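Local coordinates for putative peptidase (PDB 3CE2), which probably acts as a zinc-dependent oligopeptidase of the M3B family, cleaving a variety of small peptides, at residues A90-D95 with H383-L388; W361-K364 with N369-S372; A374-C379 with G405-S410; A429-T434 with L564-S569. All blocks are in the same frame, centred on the assembly; numbering follows the deposited sequence.

Overall arrangement
Interactions 1 to 3 gather round one small mixed sheet, in which strand 385-387 lies between strands 362-363 and 375-377. Interaction 1 packs helix 66-96, from the N-terminal part of the chain, against the middle strand. Interaction 2, whose centre is about 7 Å from that of interaction 1, ties one edge strand to the loop that leads on to the other. In interaction 3 that other edge strand meets the zinc-binding helix 394-416, its centre about 10 Å from that of interaction 1. Interaction 4 comes last along the chain, centred about 11 Å from interaction 3, and shares its zinc ion. The series therefore runs from an N-terminal helix, through the sheet, to the metal site and helix 431-447, directly preceded by the third zinc ligand.

Interaction 1: residues A90-D95 with H383-L388; sequences AHLTHD and HPYVLL
Leu92 and Tyr385 carry the denser part of this contact, their side chains crossing at about a right angle. The CD1 methyl of Leu92 approaches the Tyr385 ring obliquely, 3.3 Å from Tyr385 CD2. The other methyl, Leu92 CD2, lies 4.1 Å from Tyr385 CB. Tyr385 CG stands beside its own backbone N (chi1 -79°), which turns the ring back obliquely, with its CD2 side at the methyl. One turn further along helix 66-96 the fit is looser: Asp95 touches Leu387 through a single pair, Asp95 CB to Leu387 CD1 at 3.9 Å. Away from the strand, the partly exposed His91 and His94 lean on helix 101-120. Val386 points away from helix 66-96 and packs on helix 394-416, so the middle strand of the sheet is sandwiched between the N-terminal helix and the helix that binds zinc. The polar ends have their own partners: Asp95 forms a salt bridge with Arg371 and a hydrogen bond with Tyr375, and Tyr385 OH bonds to Asp25 O. No hydrogen bond joins the two segments, which implies that apolar packing holds them, while the buried carboxylate is satisfied by Arg371 and Tyr375 rather than by the strand.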
loop_
_atom_site.group_PDB
_atom_site.type_symbol
_atom_site.label_atom_id
_atom_site.label_comp_id
_atom_site.label_asym_id
_atom_site.label_seq_id
_atom_site.Cartn_x
_atom_site.Cartn_y
_atom_site.Cartn_z
ATOM N N ALA A 90 11.284 0.522 -20.772
ATOM C CA ALA A 90 10.321 -0.232 -21.583
ATOM C C ALA A 90 8.874 -0.092 -21.059
ATOM O O ALA A 90 7.934 0.172 -21.822
ATOM C CB ALA A 90 10.727 -1.684 -21.647
ATOM N N HIS A 91 8.715 -0.258 -19.752
ATOM C CA HIS A 91 7.402 -0.182 -19.100
ATOM C C HIS A 91 6.768 1.212 -19.239
ATOM O O HIS A 91 5.574 1.346 -19.496
ATOM C CB HIS A 91 7.535 -0.612 -17.631
ATOM C CG HIS A 91 6.397 -0.188 -16.764
ATOM N ND1 HIS A 91 6.456 0.931 -15.951
ATOM C CD2 HIS A 91 5.171 -0.736 -16.572
ATOM C CE1 HIS A 91 5.308 1.062 -15.309
ATOM N NE2 HIS A 91 4.514 0.062 -15.663
ATOM N N LEU A 92 7.572 2.253 -19.076
ATOM C CA LEU A 92 7.059 3.603 -19.215
ATOM C C LEU A 92 6.629 3.821 -20.663
ATOM O O LEU A 92 5.608 4.456 -20.914
ATOM C CB LEU A 92 8.123 4.639 -18.833
ATOM C CG LEU A 92 8.622 4.810 -17.400
ATOM C CD1 LEU A 92 9.647 5.960 -17.364
ATOM C CD2 LEU A 92 7.481 5.071 -16.431
ATOM N N THR A 93 7.425 3.306 -21.608
ATOM C CA THR A 93 7.152 3.459 -23.045
ATOM C C THR A 93 5.826 2.777 -23.410
ATOM O O THR A 93 4.952 3.379 -24.027
ATOM C CB THR A 93 8.328 2.893 -23.915
ATOM O OG1 THR A 93 9.478 3.747 -23.787
ATOM C CG2 THR A 93 7.938 2.798 -25.397
ATOM N N HIS A 94 5.691 1.529 -22.979
ATOM C CA HIS A 94 4.481 0.753 -23.110
ATOM C C HIS A 94 3.245 1.457 -22.571
ATOM O O HIS A 94 2.178 1.358 -23.145
ATOM C CB HIS A 94 4.681 -0.590 -22.406
ATOM C CG HIS A 94 3.439 -1.415 -22.287
ATOM N ND1 HIS A 94 2.798 -1.964 -23.379
ATOM C CD2 HIS A 94 2.736 -1.816 -21.198
ATOM C CE1 HIS A 94 1.754 -2.663 -22.966
ATOM N NE2 HIS A 94 1.693 -2.591 -21.648
ATOM N N ASP A 95 3.371 2.170 -21.463
ATOM C CA ASP A 95 2.197 2.748 -20.838
ATOM C C ASP A 95 1.695 3.985 -21.567
ATOM O O ASP A 95 0.560 4.442 -21.343
ATOM C CB ASP A 95 2.473 3.052 -19.373
ATOM C CG ASP A 95 2.445 1.808 -18.507
ATOM O OD1 ASP A 95 2.034 0.740 -19.012
ATOM O OD2 ASP A 95 2.836 1.896 -17.322
ATOM N N HIS A 383 15.022 10.338 -12.674
ATOM C CA HIS A 383 14.199 11.096 -11.759
ATOM C C HIS A 383 12.894 10.313 -11.663
ATOM O O HIS A 383 12.750 9.313 -12.360
ATOM C CB HIS A 383 14.007 12.561 -12.183
ATOM C CG HIS A 383 13.871 12.761 -13.653
ATOM N ND1 HIS A 383 14.843 13.379 -14.409
ATOM C CD2 HIS A 383 12.870 12.446 -14.507
ATOM C CE1 HIS A 383 14.454 13.426 -15.669
ATOM N NE2 HIS A 383 13.257 12.871 -15.756
ATOM N N PRO A 384 11.984 10.709 -10.746
ATOM C CA PRO A 384 10.734 9.959 -10.651
ATOM C C PRO A 384 9.846 10.276 -11.856
ATOM O O PRO A 384 9.967 11.336 -12.467
ATOM C CB PRO A 384 10.099 10.476 -9.361
ATOM C CG PRO A 384 10.722 11.803 -9.121
ATOM C CD PRO A 384 12.052 11.821 -9.783
ATOM N N TYR A 385 8.988 9.346 -12.227
ATOM C CA TYR A 385 8.142 9.565 -13.368
ATOM C C TYR A 385 6.744 9.369 -12.874
ATOM O O TYR A 385 6.428 8.382 -12.202
ATOM C CB TYR A 385 8.495 8.595 -14.493
ATOM C CG TYR A 385 9.721 9.013 -15.281
ATOM C CD1 TYR A 385 9.696 10.177 -16.051
ATOM C CD2 TYR A 385 10.897 8.247 -15.273
ATOM C CE1 TYR A 385 10.810 10.583 -16.794
ATOM C CE2 TYR A 385 12.021 8.643 -16.011
ATOM C CZ TYR A 385 11.961 9.821 -16.773
ATOM O OH TYR A 385 13.026 10.261 -17.526
ATOM N N VAL A 386 5.908 10.348 -13.149
ATOM C CA VAL A 386 4.532 10.275 -12.717
ATOM C C VAL A 386 3.642 10.123 -13.929
ATOM O O VAL A 386 3.610 11.009 -14.801
ATOM C CB VAL A 386 4.115 11.560 -12.027
ATOM C CG1 VAL A 386 2.678 11.458 -11.606
ATOM C CG2 VAL A 386 4.990 11.798 -10.857
ATOM N N LEU A 387 2.918 9.011 -13.980
ATOM C CA LEU A 387 1.853 8.868 -14.950
ATOM C C LEU A 387 0.494 9.335 -14.410
ATOM O O LEU A 387 -0.041 8.790 -13.446
ATOM C CB LEU A 387 1.771 7.433 -15.434
ATOM C CG LEU A 387 0.728 7.275 -16.544
ATOM C CD1 LEU A 387 1.197 6.248 -17.583
ATOM C CD2 LEU A 387 -0.657 6.944 -15.954
ATOM N N LEU A 388 -0.051 10.354 -15.053
ATOM C CA LEU A 388 -1.360 10.908 -14.729
ATOM C C LEU A 388 -2.358 10.697 -15.887
ATOM O O LEU A 388 -1.968 10.440 -17.048
ATOM C CB LEU A 388 -1.211 12.420 -14.481
ATOM C CG LEU A 388 -1.224 13.089 -13.097
ATOM C CD1 LEU A 388 -0.483 12.320 -12.061
ATOM C CD2 LEU A 388 -0.679 14.511 -13.164
#

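Interaction 2: residues W361-K364 with N369-S372; sequences WVDK and NKRS
Lys370 and Asp363 meet in a buried salt bridge, their side chains coming from opposite directions. Lys370 NZ lies 2.7 Å from Asp363 OD2, on the anti side of that oxygen and 23° out of the carboxylate plane. Arg15 forms a second salt bridge to OD2, so two cations share one carboxylate oxygen, an arrangement that would probably stabilise the ionised form of Asp363. The lysine spans the gap with a fully extended chain: CG lies anti to the backbone N (chi1 -174°) and every later torsion is close to 180°. This reach is needed because Lys370 CA and Asp363 CA are 9.9 Å apart.

Among the hydrogen bonds to the backbone, Lys370 NZ donates weakly to Asp363 O at 3.1 Å. The same nitrogen also bonds to Tyr365 O and Leu388 O. These carbonyls come from two neighbouring parallel strands of the small mixed sheet, 362-363 and 385-387, at or just past their ends, and the lysine thus bridges the ends of these strands, where edge strand 362-363 gives way to the loop leading to strand 375-377. Asp363 OD1 in turn accepts from Trp24 N, so both oxygens are held, which would restrict rotation of the carboxylate.

Van der Waals contacts come with this approach: the lysine's last methylenes lie against the carboxylate, Lys370 CE 4.0 Å from Asp363 CG.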
loop_
_atom_site.group_PDB
_atom_site.type_symbol
_atom_site.label_atom_id
_atom_site.label_comp_id
_atom_site.label_asym_id
_atom_site.label_seq_id
_atom_site.Cartn_x
_atom_site.Cartn_y
_atom_site.Cartn_z
ATOM N N TRP A 361 8.870 15.220 -15.388
ATOM C CA TRP A 361 8.519 14.073 -14.566
ATOM C C TRP A 361 7.179 13.457 -14.998
ATOM O O TRP A 361 6.978 12.241 -14.922
ATOM C CB TRP A 361 8.391 14.521 -13.116
ATOM C CG TRP A 361 9.681 14.811 -12.440
ATOM C CD1 TRP A 361 10.898 15.024 -13.030
ATOM C CD2 TRP A 361 9.890 14.929 -11.032
ATOM N NE1 TRP A 361 11.846 15.257 -12.073
ATOM C CE2 TRP A 361 11.255 15.210 -10.837
ATOM C CE3 TRP A 361 9.054 14.817 -9.916
ATOM C CZ2 TRP A 361 11.807 15.391 -9.569
ATOM C CZ3 TRP A 361 9.595 14.999 -8.658
ATOM C CH2 TRP A 361 10.960 15.283 -8.491
ATOM N N VAL A 362 6.281 14.323 -15.449
ATOM C CA VAL A 362 4.875 14.013 -15.583
ATOM C C VAL A 362 4.417 13.760 -16.997
ATOM O O VAL A 362 4.594 14.596 -17.869
ATOM C CB VAL A 362 4.055 15.212 -15.167
ATOM C CG1 VAL A 362 2.754 14.750 -14.567
ATOM C CG2 VAL A 362 4.851 16.062 -14.198
ATOM N N ASP A 363 3.784 12.622 -17.210
ATOM C CA ASP A 363 2.932 12.468 -18.375
ATOM C C ASP A 363 1.503 12.891 -18.007
ATOM O O ASP A 363 0.776 12.148 -17.358
ATOM C CB ASP A 363 2.967 11.028 -18.858
ATOM C CG ASP A 363 2.841 10.930 -20.351
ATOM O OD1 ASP A 363 3.778 11.351 -21.063
ATOM O OD2 ASP A 363 1.798 10.434 -20.808
ATOM N N LYS A 364 1.095 14.080 -18.424
ATOM C CA LYS A 364 -0.123 14.701 -17.874
ATOM C C LYS A 364 -1.517 14.159 -18.210
ATOM O O LYS A 364 -2.391 14.117 -17.339
ATOM C CB LYS A 364 -0.134 16.196 -18.201
ATOM C CG LYS A 364 0.987 16.957 -17.549
ATOM C CD LYS A 364 0.915 18.419 -17.902
ATOM C CE LYS A 364 2.268 19.035 -17.848
ATOM N NZ LYS A 364 2.450 19.785 -19.101
ATOM N N ASN A 369 -5.374 4.812 -25.632
ATOM C CA ASN A 369 -4.659 3.625 -25.168
ATOM C C ASN A 369 -3.512 3.817 -24.167
ATOM O O ASN A 369 -2.702 2.896 -23.956
ATOM C CB ASN A 369 -4.208 2.799 -26.364
ATOM C CG ASN A 369 -5.384 2.202 -27.122
ATOM O OD1 ASN A 369 -5.394 2.200 -28.343
ATOM N ND2 ASN A 369 -6.391 1.712 -26.392
ATOM N N LYS A 370 -3.449 5.005 -23.558
ATOM C CA LYS A 370 -2.541 5.261 -22.458
ATOM C C LYS A 370 -3.013 4.471 -21.242
ATOM O O LYS A 370 -4.212 4.388 -21.012
ATOM C CB LYS A 370 -2.529 6.752 -22.132
ATOM C CG LYS A 370 -1.470 7.136 -21.077
ATOM C CD LYS A 370 -1.564 8.615 -20.756
ATOM C CE LYS A 370 -0.640 9.030 -19.639
ATOM N NZ LYS A 370 -0.582 10.526 -19.572
ATOM N N ARG A 371 -2.094 3.874 -20.479
ATOM C CA ARG A 371 -2.463 3.164 -19.239
ATOM C C ARG A 371 -3.411 4.028 -18.399
ATOM O O ARG A 371 -3.250 5.253 -18.332
ATOM C CB ARG A 371 -1.215 2.812 -18.427
ATOM C CG ARG A 371 -1.480 2.069 -17.110
ATOM C CD ARG A 371 -1.938 0.660 -17.407
ATOM N NE ARG A 371 -0.896 -0.114 -18.099
ATOM C CZ ARG A 371 -1.114 -1.225 -18.810
ATOM N NH1 ARG A 371 -2.348 -1.704 -18.947
ATOM N NH2 ARG A 371 -0.101 -1.857 -19.398
ATOM N N SER A 372 -4.397 3.393 -17.767
ATOM C CA SER A 372 -5.368 4.091 -16.903
ATOM C C SER A 372 -4.837 4.457 -15.516
ATOM O O SER A 372 -3.820 3.906 -15.039
ATOM C CB SER A 372 -6.591 3.199 -16.678
ATOM O OG SER A 372 -7.575 3.473 -17.645
#

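Interaction 3: residues A374-C379 with G405-S410; sequences AYSSGC and GHSMHS. With ZN (zinc ion), chain D.
Ser376, on edge strand 375-377, faces helix 394-416 where His406 and Ser407 project. The nearest CA pair of the two segments is Ser376 CA and Ser407 CA, 5.8 Å apart.

His406 shows the contact atom by atom. Its CB lies 3.3 Å from Ser376 OG and 3.8 Å from Ser376 CB, and is the part of the residue that touches the strand most closely. With CG beside the backbone N (chi1 -71°), the imidazole then reaches toward the metal. CG and CD2 are each 3.9 Å from Ser376 OG, which sits at the edge of the ring and in its plane. CE1 faces the start of helix 431-447, where the side chain packs on Ser433. At the tip, His406 NE2 binds the zinc ion at 2.2 Å; His402, the other HExxH histidine, and Glu430 from further along the chain supply the other protein ligands, as in M3 peptidases.

Ser407 packs beside this, its OG 3.4 Å from Ser376 CB, and makes a weak hydrogen bond with Glu403 O.

Although three polar side chains converge, no hydrogen bond crosses between the segments. Ser376 OG bonds instead to OE1 of Glu403, the glutamate of the HExxH sequence, which is consistent with the edge strand orienting this carboxylate while His406 is held at its tip by the zinc bond.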
loop_
_atom_site.group_PDB
_atom_site.type_symbol
_atom_site.label_atom_id
_atom_site.label_comp_id
_atom_site.label_asym_id
_atom_site.label_seq_id
_atom_site.Cartn_x
_atom_site.Cartn_y
_atom_site.Cartn_z
ATOM N N ALA A 374 -3.219 6.196 -12.301
ATOM C CA ALA A 374 -2.033 6.989 -11.939
ATOM C C ALA A 374 -0.986 6.216 -11.130
ATOM O O ALA A 374 -1.307 5.247 -10.436
ATOM C CB ALA A 374 -2.453 8.236 -11.175
ATOM N N TYR A 375 0.265 6.658 -11.222
ATOM C CA TYR A 375 1.351 6.067 -10.440
ATOM C C TYR A 375 2.632 6.886 -10.486
ATOM O O TYR A 375 2.744 7.835 -11.255
ATOM C CB TYR A 375 1.656 4.630 -10.902
ATOM C CG TYR A 375 2.224 4.525 -12.299
ATOM C CD1 TYR A 375 3.491 5.052 -12.612
ATOM C CD2 TYR A 375 1.511 3.876 -13.311
ATOM C CE1 TYR A 375 4.022 4.935 -13.900
ATOM C CE2 TYR A 375 2.031 3.752 -14.607
ATOM C CZ TYR A 375 3.284 4.281 -14.897
ATOM O OH TYR A 375 3.781 4.169 -16.181
ATOM N N SER A 376 3.588 6.490 -9.640
ATOM C CA SER A 376 4.957 6.982 -9.661
ATOM C C SER A 376 5.869 5.817 -9.908
ATOM O O SER A 376 5.661 4.728 -9.386
ATOM C CB SER A 376 5.334 7.562 -8.313
ATOM O OG SER A 376 4.197 8.153 -7.735
ATOM N N SER A 377 6.910 6.046 -10.684
ATOM C CA SER A 377 7.840 4.986 -10.976
ATOM C C SER A 377 9.169 5.650 -11.266
ATOM O O SER A 377 9.314 6.849 -11.086
ATOM C CB SER A 377 7.337 4.146 -12.170
ATOM O OG SER A 377 8.255 3.127 -12.520
ATOM N N GLY A 378 10.134 4.872 -11.731
ATOM C CA GLY A 378 11.466 5.380 -11.992
ATOM C C GLY A 378 12.379 4.355 -11.387
ATOM O O GLY A 378 11.919 3.337 -10.878
ATOM N N CYS A 379 13.675 4.585 -11.449
ATOM C CA CYS A 379 14.586 3.685 -10.756
ATOM C C CYS A 379 15.712 4.523 -10.239
ATOM O O CYS A 379 15.672 5.760 -10.346
ATOM C CB CYS A 379 15.137 2.611 -11.695
ATOM S SG CYS A 379 15.937 3.347 -13.136
ATOM N N GLY A 405 3.801 12.789 -3.558
ATOM C CA GLY A 405 4.340 12.214 -2.356
ATOM C C GLY A 405 5.259 11.027 -2.593
ATOM O O GLY A 405 6.393 11.035 -2.094
ATOM N N HIS A 406 4.786 10.000 -3.319
ATOM C CA HIS A 406 5.628 8.819 -3.606
ATOM C C HIS A 406 6.875 9.283 -4.309
ATOM O O HIS A 406 7.969 8.812 -4.042
ATOM C CB HIS A 406 4.959 7.812 -4.559
ATOM C CG HIS A 406 3.825 7.049 -3.967
ATOM N ND1 HIS A 406 3.876 6.489 -2.710
ATOM C CD2 HIS A 406 2.619 6.712 -4.483
ATOM C CE1 HIS A 406 2.737 5.866 -2.462
ATOM N NE2 HIS A 406 1.955 5.990 -3.521
ATOM N N SER A 407 6.680 10.195 -5.246
ATOM C CA SER A 407 7.744 10.665 -6.085
ATOM C C SER A 407 8.857 11.360 -5.311
ATOM O O SER A 407 10.011 10.995 -5.459
ATOM C CB SER A 407 7.179 11.560 -7.189
ATOM O OG SER A 407 6.634 10.716 -8.189
ATOM N N MET A 408 8.508 12.345 -4.489
ATOM C CA MET A 408 9.486 12.999 -3.639
ATOM C C MET A 408 10.180 12.016 -2.686
ATOM O O MET A 408 11.428 12.044 -2.540
ATOM C CB MET A 408 8.855 14.175 -2.898
ATOM C CG MET A 408 8.459 15.313 -3.852
ATOM S SD MET A 408 9.885 16.050 -4.730
ATOM C CE MET A 408 10.475 17.187 -3.492
ATOM N N HIS A 409 9.404 11.109 -2.090
ATOM C CA HIS A 409 9.979 10.067 -1.229
ATOM C C HIS A 409 11.102 9.388 -2.015
ATOM O O HIS A 409 12.260 9.315 -1.548
ATOM C CB HIS A 409 8.913 9.034 -0.875
ATOM C CG HIS A 409 9.244 8.159 0.296
ATOM N ND1 HIS A 409 10.507 8.074 0.846
ATOM C CD2 HIS A 409 8.467 7.303 1.005
ATOM C CE1 HIS A 409 10.490 7.221 1.857
ATOM N NE2 HIS A 409 9.267 6.730 1.963
ATOM N N SER A 410 10.766 8.907 -3.214
ATOM C CA SER A 410 11.726 8.140 -4.024
ATOM C C SER A 410 12.929 8.973 -4.441
ATOM O O SER A 410 14.071 8.509 -4.440
ATOM C CB SER A 410 11.046 7.555 -5.259
ATOM O OG SER A 410 10.480 6.279 -4.955
HETATM ZN ZN ZN D . -0.121 5.353 -3.430
#

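Interaction 4: residues A429-T434 with L564-S569; sequences AEIAST and LNFLKS. With ZN (zinc ion), chain D.
The carbonyl oxygen of Glu430, just ahead of the Ile431 and Ala432 side chains that meet helix 559-567, accepts three hydrogen bonds. Thr434 N lies 3.1 Å from Glu430 O, as in a helical turn. Thr434 OG1 lies 2.9 Å from Glu430 O, tilted 31° from the carbonyl plane. Ser433 OG, also 2.9 Å from Glu430 O, comes from above that plane, its torsion (chi1 47°) setting it between the backbone N and the carbonyl carbon. These bonds tie Glu430 to the first turn of helix 431-447, and its side chain, bent at chi2, brings Glu430 OE2 to the zinc ion at 2.5 Å. Glu430 is the third protein ligand, downstream of the HExxH pair, as expected for a gluzincin-type peptidase.

The contact with the other helix is made on another side of the turn. Ile431 CD1 lies 3.9 Å from Phe566 CZ, the two side chains crossing obliquely. Ala432 CB meets Leu567 CD2 at 4.0 Å. The Phe566 ring also meets those of His409 and Phe548.

Polar bonds thus anchor the backbone of the metal ligand to its own helix turn, whereas the two helices adhere through buried hydrocarbon and aromatic groups, an interface held by van der Waals and hydrophobic forces.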
loop_
_atom_site.group_PDB
_atom_site.type_symbol
_atom_site.label_atom_id
_atom_site.label_comp_id
_atom_site.label_asym_id
_atom_site.label_seq_id
_atom_site.Cartn_x
_atom_site.Cartn_y
_atom_site.Cartn_z
ATOM N N ALA A 429 5.578 2.691 2.373
ATOM C CA ALA A 429 5.290 3.280 1.057
ATOM C C ALA A 429 4.024 4.112 0.965
ATOM O O ALA A 429 3.779 4.745 -0.053
ATOM C CB ALA A 429 5.273 2.193 -0.019
ATOM N N GLU A 430 3.189 4.099 1.985
ATOM C CA GLU A 430 1.965 4.880 1.880
ATOM C C GLU A 430 2.002 6.189 2.691
ATOM O O GLU A 430 1.125 7.039 2.550
ATOM C CB GLU A 430 0.718 4.021 2.197
ATOM C CG GLU A 430 0.095 3.283 0.975
ATOM C CD GLU A 430 -0.428 4.223 -0.148
ATOM O OE1 GLU A 430 -1.349 5.050 0.079
ATOM O OE2 GLU A 430 0.067 4.121 -1.285
ATOM N N ILE A 431 3.034 6.359 3.510
ATOM C CA ILE A 431 3.137 7.512 4.386
ATOM C C ILE A 431 3.228 8.843 3.631
ATOM O O ILE A 431 2.456 9.786 3.893
ATOM C CB ILE A 431 4.344 7.350 5.330
ATOM C CG1 ILE A 431 4.148 6.136 6.229
ATOM C CG2 ILE A 431 4.565 8.577 6.185
ATOM C CD1 ILE A 431 5.234 6.014 7.285
ATOM N N ALA A 432 4.165 8.934 2.691
ATOM C CA ALA A 432 4.434 10.211 2.030
ATOM C C ALA A 432 3.253 10.664 1.211
ATOM O O ALA A 432 2.943 11.860 1.177
ATOM C CB ALA A 432 5.655 10.121 1.159
ATOM N N SER A 433 2.603 9.712 0.543
ATOM C CA SER A 433 1.446 10.026 -0.288
ATOM C C SER A 433 0.254 10.474 0.560
ATOM O O SER A 433 -0.432 11.452 0.231
ATOM C CB SER A 433 1.060 8.807 -1.109
ATOM O OG SER A 433 1.021 7.665 -0.271
ATOM N N THR A 434 0.027 9.756 1.660
ATOM C CA THR A 434 -1.106 10.017 2.527
ATOM C C THR A 434 -0.933 11.362 3.205
ATOM O O THR A 434 -1.865 12.174 3.239
ATOM C CB THR A 434 -1.277 8.893 3.566
ATOM O OG1 THR A 434 -1.690 7.691 2.901
ATOM C CG2 THR A 434 -2.323 9.260 4.586
ATOM N N LEU A 564 11.689 15.086 6.620
ATOM C CA LEU A 564 12.560 15.162 5.470
ATOM C C LEU A 564 13.638 14.102 5.568
ATOM O O LEU A 564 13.961 13.450 4.556
ATOM C CB LEU A 564 13.144 16.565 5.329
ATOM C CG LEU A 564 12.436 17.561 4.365
ATOM C CD1 LEU A 564 11.058 17.129 3.837
ATOM C CD2 LEU A 564 12.324 18.970 4.949
ATOM N N ASN A 565 14.166 13.897 6.780
ATOM C CA ASN A 565 15.200 12.867 7.009
ATOM C C ASN A 565 14.629 11.476 6.796
ATOM O O ASN A 565 15.307 10.570 6.273
ATOM C CB ASN A 565 15.774 12.940 8.412
ATOM C CG ASN A 565 16.774 14.071 8.585
ATOM O OD1 ASN A 565 17.105 14.787 7.639
ATOM N ND2 ASN A 565 17.257 14.239 9.815
ATOM N N PHE A 566 13.372 11.304 7.187
ATOM C CA PHE A 566 12.703 10.055 6.920
ATOM C C PHE A 566 12.648 9.799 5.393
ATOM O O PHE A 566 12.937 8.724 4.914
ATOM C CB PHE A 566 11.307 10.097 7.529
ATOM C CG PHE A 566 10.368 9.130 6.917
ATOM C CD1 PHE A 566 10.362 7.815 7.315
ATOM C CD2 PHE A 566 9.488 9.536 5.940
ATOM C CE1 PHE A 566 9.483 6.911 6.746
ATOM C CE2 PHE A 566 8.613 8.642 5.368
ATOM C CZ PHE A 566 8.611 7.325 5.767
ATOM N N LEU A 567 12.308 10.810 4.622
ATOM C CA LEU A 567 12.116 10.608 3.211
ATOM C C LEU A 567 13.438 10.206 2.570
ATOM O O LEU A 567 13.460 9.423 1.619
ATOM C CB LEU A 567 11.568 11.888 2.583
ATOM C CG LEU A 567 10.127 12.228 2.942
ATOM C CD1 LEU A 567 9.608 13.379 2.120
ATOM C CD2 LEU A 567 9.272 11.027 2.696
ATOM N N LYS A 568 14.543 10.744 3.102
ATOM C CA LYS A 568 15.886 10.474 2.569
ATOM C C LYS A 568 16.479 9.168 3.079
ATOM O O LYS A 568 17.630 8.851 2.766
ATOM C CB LYS A 568 16.821 11.603 2.938
ATOM C CG LYS A 568 16.288 12.929 2.469
ATOM C CD LYS A 568 17.115 14.111 2.970
ATOM C CE LYS A 568 16.274 15.389 2.852
ATOM N NZ LYS A 568 17.101 16.599 2.686
ATOM N N SER A 569 15.709 8.406 3.857
ATOM C CA SER A 569 16.259 7.222 4.505
ATOM C C SER A 569 16.145 5.973 3.665
ATOM O O SER A 569 16.819 4.982 3.957
ATOM C CB SER A 569 15.621 6.989 5.877
ATOM O OG SER A 569 15.790 8.132 6.700
HETATM ZN ZN ZN D . -0.121 5.353 -3.430
#